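Local coordinates for protein aldo-keto reductase AKR2E4 (Bombyx mori, PDB 3WCZ) that reduces 3-dehydroecdysone with NADPH as cosubstrate, an activity that may take part in the regulation of molting in the silkworm, at residues D135-Q144 against R167-P176. Residues are numbered along the deposited sequence; the frame is centred on the assembly and turned at random.
Sequences DYLETWQGMQ and RLVSNSYIRP. With EDO (1,2-ethanediol), chain C.
Trp140 reaches from helix 136-148 to Leu168 and Ile174, its indole held at the edge and on both faces. Trp140 NE1 donates to Ile174 O (2.9 Å), nearly in line with the carbonyl though bent at hydrogen (141°). Leu168 CD1 makes a CH-pi contact over the five-membered ring of Trp140, 3.8 Å from its centroid, while Met143 CB covers the opposite face and Pro176 CB packs against Trp140 CH2. With CG anti to the backbone N (chi1 -171°), the indole is carried past Leu168 to the 172-176 loop. Helices 136-148 and 162-170 are neighbouring outer helices of the TIM barrel, joined through strand 152-158, whose Ile155 and Val157 also touch Trp140. At the start of helix 136-148, Arg167 extends to Asp135 in an end-on salt bridge, Arg167 NH1 to Asp135 OD1 and NH2 to OD2, both 2.9 Å, with the flat groups nearly coplanar. OD1 also caps the helix by accepting from Leu137 N, and Leu137 CD1 lies over one guanidinium face. Replacing Asp135 by alanine is likely to leave Leu137 N uncapped and the Arg167 charge without its mate. Farther along, Gln144 OE1 accepts weak bonds from Tyr173 N and Ile174 N.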
loop_
_atom_site.group_PDB
_atom_site.type_symbol
_atom_site.label_atom_id
_atom_site.label_comp_id
_atom_site.label_asym_id
_atom_site.label_seq_id
_atom_site.Cartn_x
_atom_site.Cartn_y
_atom_site.Cartn_z
ATOM N N ASP A 135 16.528 4.931 -15.914
ATOM C CA ASP A 135 15.991 3.577 -15.924
ATOM C C ASP A 135 15.733 3.132 -14.488
ATOM O O ASP A 135 16.570 3.287 -13.605
ATOM C CB ASP A 135 17.030 2.677 -16.581
ATOM C CG ASP A 135 16.521 1.309 -16.951
ATOM O OD1 ASP A 135 15.448 0.860 -16.480
ATOM O OD2 ASP A 135 17.225 0.643 -17.749
ATOM N N TYR A 136 14.541 2.578 -14.256
ATOM C CA TYR A 136 14.205 2.068 -12.922
ATOM C C TYR A 136 15.119 0.902 -12.545
ATOM O O TYR A 136 15.235 0.569 -11.375
ATOM C CB TYR A 136 12.707 1.669 -12.817
ATOM C CG TYR A 136 12.280 0.684 -13.869
ATOM C CD1 TYR A 136 12.615 -0.659 -13.757
ATOM C CD2 TYR A 136 11.567 1.079 -14.985
ATOM C CE1 TYR A 136 12.272 -1.557 -14.729
ATOM C CE2 TYR A 136 11.229 0.188 -15.982
ATOM C CZ TYR A 136 11.575 -1.141 -15.849
ATOM O OH TYR A 136 11.259 -2.018 -16.843
ATOM N N LEU A 137 15.812 0.302 -13.518
ATOM C CA LEU A 137 16.809 -0.718 -13.161
ATOM C C LEU A 137 17.960 -0.107 -12.377
ATOM O O LEU A 137 18.548 -0.749 -11.504
ATOM C CB LEU A 137 17.363 -1.441 -14.388
ATOM C CG LEU A 137 16.412 -2.291 -15.195
ATOM C CD1 LEU A 137 17.204 -2.879 -16.332
ATOM C CD2 LEU A 137 15.782 -3.385 -14.347
ATOM N N GLU A 138 18.313 1.125 -12.699
ATOM C CA GLU A 138 19.327 1.824 -11.935
ATOM C C GLU A 138 18.851 2.119 -10.511
ATOM O O GLU A 138 19.570 1.934 -9.530
ATOM C CB GLU A 138 19.740 3.111 -12.630
ATOM C CG GLU A 138 20.675 3.880 -11.767
ATOM C CD GLU A 138 21.252 5.111 -12.416
ATOM O OE1 GLU A 138 21.539 5.034 -13.636
ATOM O OE2 GLU A 138 21.448 6.129 -11.708
ATOM N N THR A 139 17.609 2.580 -10.404
ATOM C CA THR A 139 17.038 2.879 -9.109
ATOM C C THR A 139 17.054 1.600 -8.262
ATOM O O THR A 139 17.338 1.616 -7.063
ATOM C CB THR A 139 15.599 3.379 -9.304
ATOM O OG1 THR A 139 15.582 4.386 -10.324
ATOM C CG2 THR A 139 15.009 3.931 -8.019
ATOM N N TRP A 140 16.731 0.480 -8.910
ATOM C CA TRP A 140 16.664 -0.805 -8.218
ATOM C C TRP A 140 18.038 -1.195 -7.690
ATOM O O TRP A 140 18.131 -1.824 -6.619
ATOM C CB TRP A 140 16.079 -1.883 -9.136
ATOM C CG TRP A 140 15.778 -3.161 -8.424
ATOM C CD1 TRP A 140 16.422 -4.350 -8.577
ATOM C CD2 TRP A 140 14.791 -3.367 -7.420
ATOM N NE1 TRP A 140 15.887 -5.288 -7.730
ATOM C CE2 TRP A 140 14.863 -4.710 -7.024
ATOM C CE3 TRP A 140 13.842 -2.533 -6.809
ATOM C CZ2 TRP A 140 14.029 -5.246 -6.045
ATOM C CZ3 TRP A 140 13.032 -3.065 -5.843
ATOM C CH2 TRP A 140 13.124 -4.396 -5.471
ATOM N N GLN A 141 19.110 -0.841 -8.386
ATOM C CA GLN A 141 20.399 -1.107 -7.821
ATOM C C GLN A 141 20.640 -0.324 -6.529
ATOM O O GLN A 141 21.205 -0.858 -5.577
ATOM C CB GLN A 141 21.466 -0.813 -8.821
ATOM C CG GLN A 141 22.730 -1.180 -8.247
ATOM C CD GLN A 141 23.795 -1.042 -9.214
ATOM O OE1 GLN A 141 23.552 -0.910 -10.419
ATOM N NE2 GLN A 141 25.013 -1.077 -8.715
ATOM N N GLY A 142 20.142 0.910 -6.451
ATOM C CA GLY A 142 20.194 1.659 -5.212
ATOM C C GLY A 142 19.367 0.968 -4.127
ATOM O O GLY A 142 19.737 0.999 -2.963
ATOM N N MET A 143 18.218 0.398 -4.507
ATOM C CA MET A 143 17.385 -0.357 -3.577
ATOM C C MET A 143 18.144 -1.575 -3.049
ATOM O O MET A 143 18.092 -1.856 -1.844
ATOM C CB MET A 143 16.064 -0.797 -4.218
ATOM C CG MET A 143 15.196 0.364 -4.705
ATOM S SD MET A 143 14.524 1.464 -3.422
ATOM C CE MET A 143 13.196 0.417 -2.815
ATOM N N GLN A 144 18.832 -2.296 -3.943
ATOM C CA GLN A 144 19.639 -3.455 -3.555
ATOM C C GLN A 144 20.717 -3.028 -2.579
ATOM O O GLN A 144 20.972 -3.717 -1.603
ATOM C CB GLN A 144 20.213 -4.152 -4.804
ATOM C CG GLN A 144 19.142 -4.862 -5.612
ATOM C CD GLN A 144 19.581 -5.412 -6.937
ATOM O OE1 GLN A 144 18.996 -6.415 -7.416
ATOM N NE2 GLN A 144 20.626 -4.841 -7.523
ATOM N N ARG A 167 10.708 -7.188 -16.801
ATOM C CA ARG A 167 12.025 -6.657 -17.105
ATOM C C ARG A 167 12.844 -6.538 -15.846
ATOM O O ARG A 167 14.047 -6.828 -15.829
ATOM C CB ARG A 167 11.891 -5.302 -17.789
ATOM C CG ARG A 167 13.210 -4.667 -18.186
ATOM C CD ARG A 167 13.011 -3.569 -19.230
ATOM N NE ARG A 167 14.275 -2.927 -19.586
ATOM C CZ ARG A 167 14.825 -1.933 -18.905
ATOM N NH1 ARG A 167 14.254 -1.419 -17.821
ATOM N NH2 ARG A 167 15.996 -1.434 -19.299
ATOM N N LEU A 168 12.220 -6.079 -14.774
ATOM C CA LEU A 168 12.906 -5.938 -13.512
ATOM C C LEU A 168 13.384 -7.288 -13.014
ATOM O O LEU A 168 14.563 -7.412 -12.643
ATOM C CB LEU A 168 11.993 -5.219 -12.495
ATOM C CG LEU A 168 12.595 -4.987 -11.116
ATOM C CD1 LEU A 168 13.867 -4.161 -11.248
ATOM C CD2 LEU A 168 11.606 -4.286 -10.191
ATOM N N VAL A 169 12.534 -8.320 -13.072
ATOM C CA VAL A 169 12.889 -9.662 -12.647
ATOM C C VAL A 169 14.042 -10.241 -13.487
ATOM O O VAL A 169 14.958 -10.860 -12.944
ATOM C CB VAL A 169 11.666 -10.610 -12.680
ATOM C CG1 VAL A 169 12.106 -12.036 -12.466
ATOM C CG2 VAL A 169 10.648 -10.179 -11.623
ATOM N N SER A 170 13.992 -10.038 -14.790
ATOM C CA SER A 170 15.003 -10.603 -15.677
ATOM C C SER A 170 16.358 -9.912 -15.582
ATOM O O SER A 170 17.363 -10.490 -16.012
ATOM C CB SER A 170 14.526 -10.538 -17.119
ATOM O OG SER A 170 13.437 -11.424 -17.298
ATOM N N ASN A 171 16.405 -8.714 -15.021
ATOM C CA ASN A 171 17.598 -7.901 -15.082
ATOM C C ASN A 171 18.106 -7.453 -13.753
ATOM O O ASN A 171 18.939 -6.552 -13.702
ATOM C CB ASN A 171 17.390 -6.698 -15.995
ATOM C CG ASN A 171 17.229 -7.101 -17.434
ATOM O OD1 ASN A 171 18.235 -7.372 -18.122
ATOM N ND2 ASN A 171 16.004 -7.131 -17.926
ATOM N N SER A 172 17.714 -8.139 -12.688
ATOM C CA SER A 172 18.211 -7.844 -11.342
ATOM C C SER A 172 18.513 -9.144 -10.612
ATOM O O SER A 172 18.004 -10.191 -11.002
ATOM C CB SER A 172 17.234 -6.985 -10.533
ATOM O OG SER A 172 16.030 -7.656 -10.283
ATOM N N TYR A 173 19.279 -9.069 -9.536
ATOM C CA TYR A 173 19.639 -10.291 -8.817
ATOM C C TYR A 173 18.669 -10.598 -7.714
ATOM O O TYR A 173 18.553 -11.744 -7.290
ATOM C CB TYR A 173 21.038 -10.240 -8.218
ATOM C CG TYR A 173 21.133 -9.537 -6.885
ATOM C CD1 TYR A 173 20.678 -10.132 -5.705
ATOM C CD2 TYR A 173 21.676 -8.265 -6.813
ATOM C CE1 TYR A 173 20.773 -9.468 -4.488
ATOM C CE2 TYR A 173 21.777 -7.599 -5.610
ATOM C CZ TYR A 173 21.328 -8.203 -4.451
ATOM O OH TYR A 173 21.449 -7.502 -3.274
ATOM N N ILE A 174 17.942 -9.595 -7.264
ATOM C CA ILE A 174 16.849 -9.879 -6.357
ATOM C C ILE A 174 15.552 -9.262 -6.833
ATOM O O ILE A 174 15.512 -8.061 -7.084
ATOM C CB ILE A 174 17.200 -9.381 -5.020
ATOM C CG1 ILE A 174 16.030 -9.592 -4.064
ATOM C CG2 ILE A 174 17.518 -7.981 -5.041
ATOM C CD1 ILE A 174 16.448 -9.494 -2.622
ATOM N N ARG A 175 14.495 -10.053 -6.970
ATOM C CA ARG A 175 13.232 -9.497 -7.433
ATOM C C ARG A 175 12.506 -8.853 -6.246
ATOM O O ARG A 175 12.827 -9.092 -5.075
ATOM C CB ARG A 175 12.354 -10.522 -8.160
ATOM C CG ARG A 175 11.680 -11.475 -7.264
ATOM C CD ARG A 175 11.035 -12.638 -8.017
ATOM N NE ARG A 175 12.035 -13.390 -8.791
ATOM C CZ ARG A 175 11.762 -14.382 -9.628
ATOM N NH1 ARG A 175 10.521 -14.780 -9.849
ATOM N NH2 ARG A 175 12.760 -14.968 -10.264
ATOM N N PRO A 176 11.599 -7.942 -6.564
ATOM C CA PRO A 176 10.853 -7.282 -5.511
ATOM C C PRO A 176 10.076 -8.291 -4.680
ATOM O O PRO A 176 9.607 -9.310 -5.216
ATOM C CB PRO A 176 9.927 -6.336 -6.284
ATOM C CG PRO A 176 9.944 -6.786 -7.656
ATOM C CD PRO A 176 11.211 -7.476 -7.900
HETATM C C1 EDO C . 15.817 -13.494 -8.307
HETATM O O1 EDO C . 14.795 -12.954 -9.166
HETATM C C2 EDO C . 15.194 -13.936 -6.978
HETATM O O2 EDO C . 14.882 -12.762 -6.198
#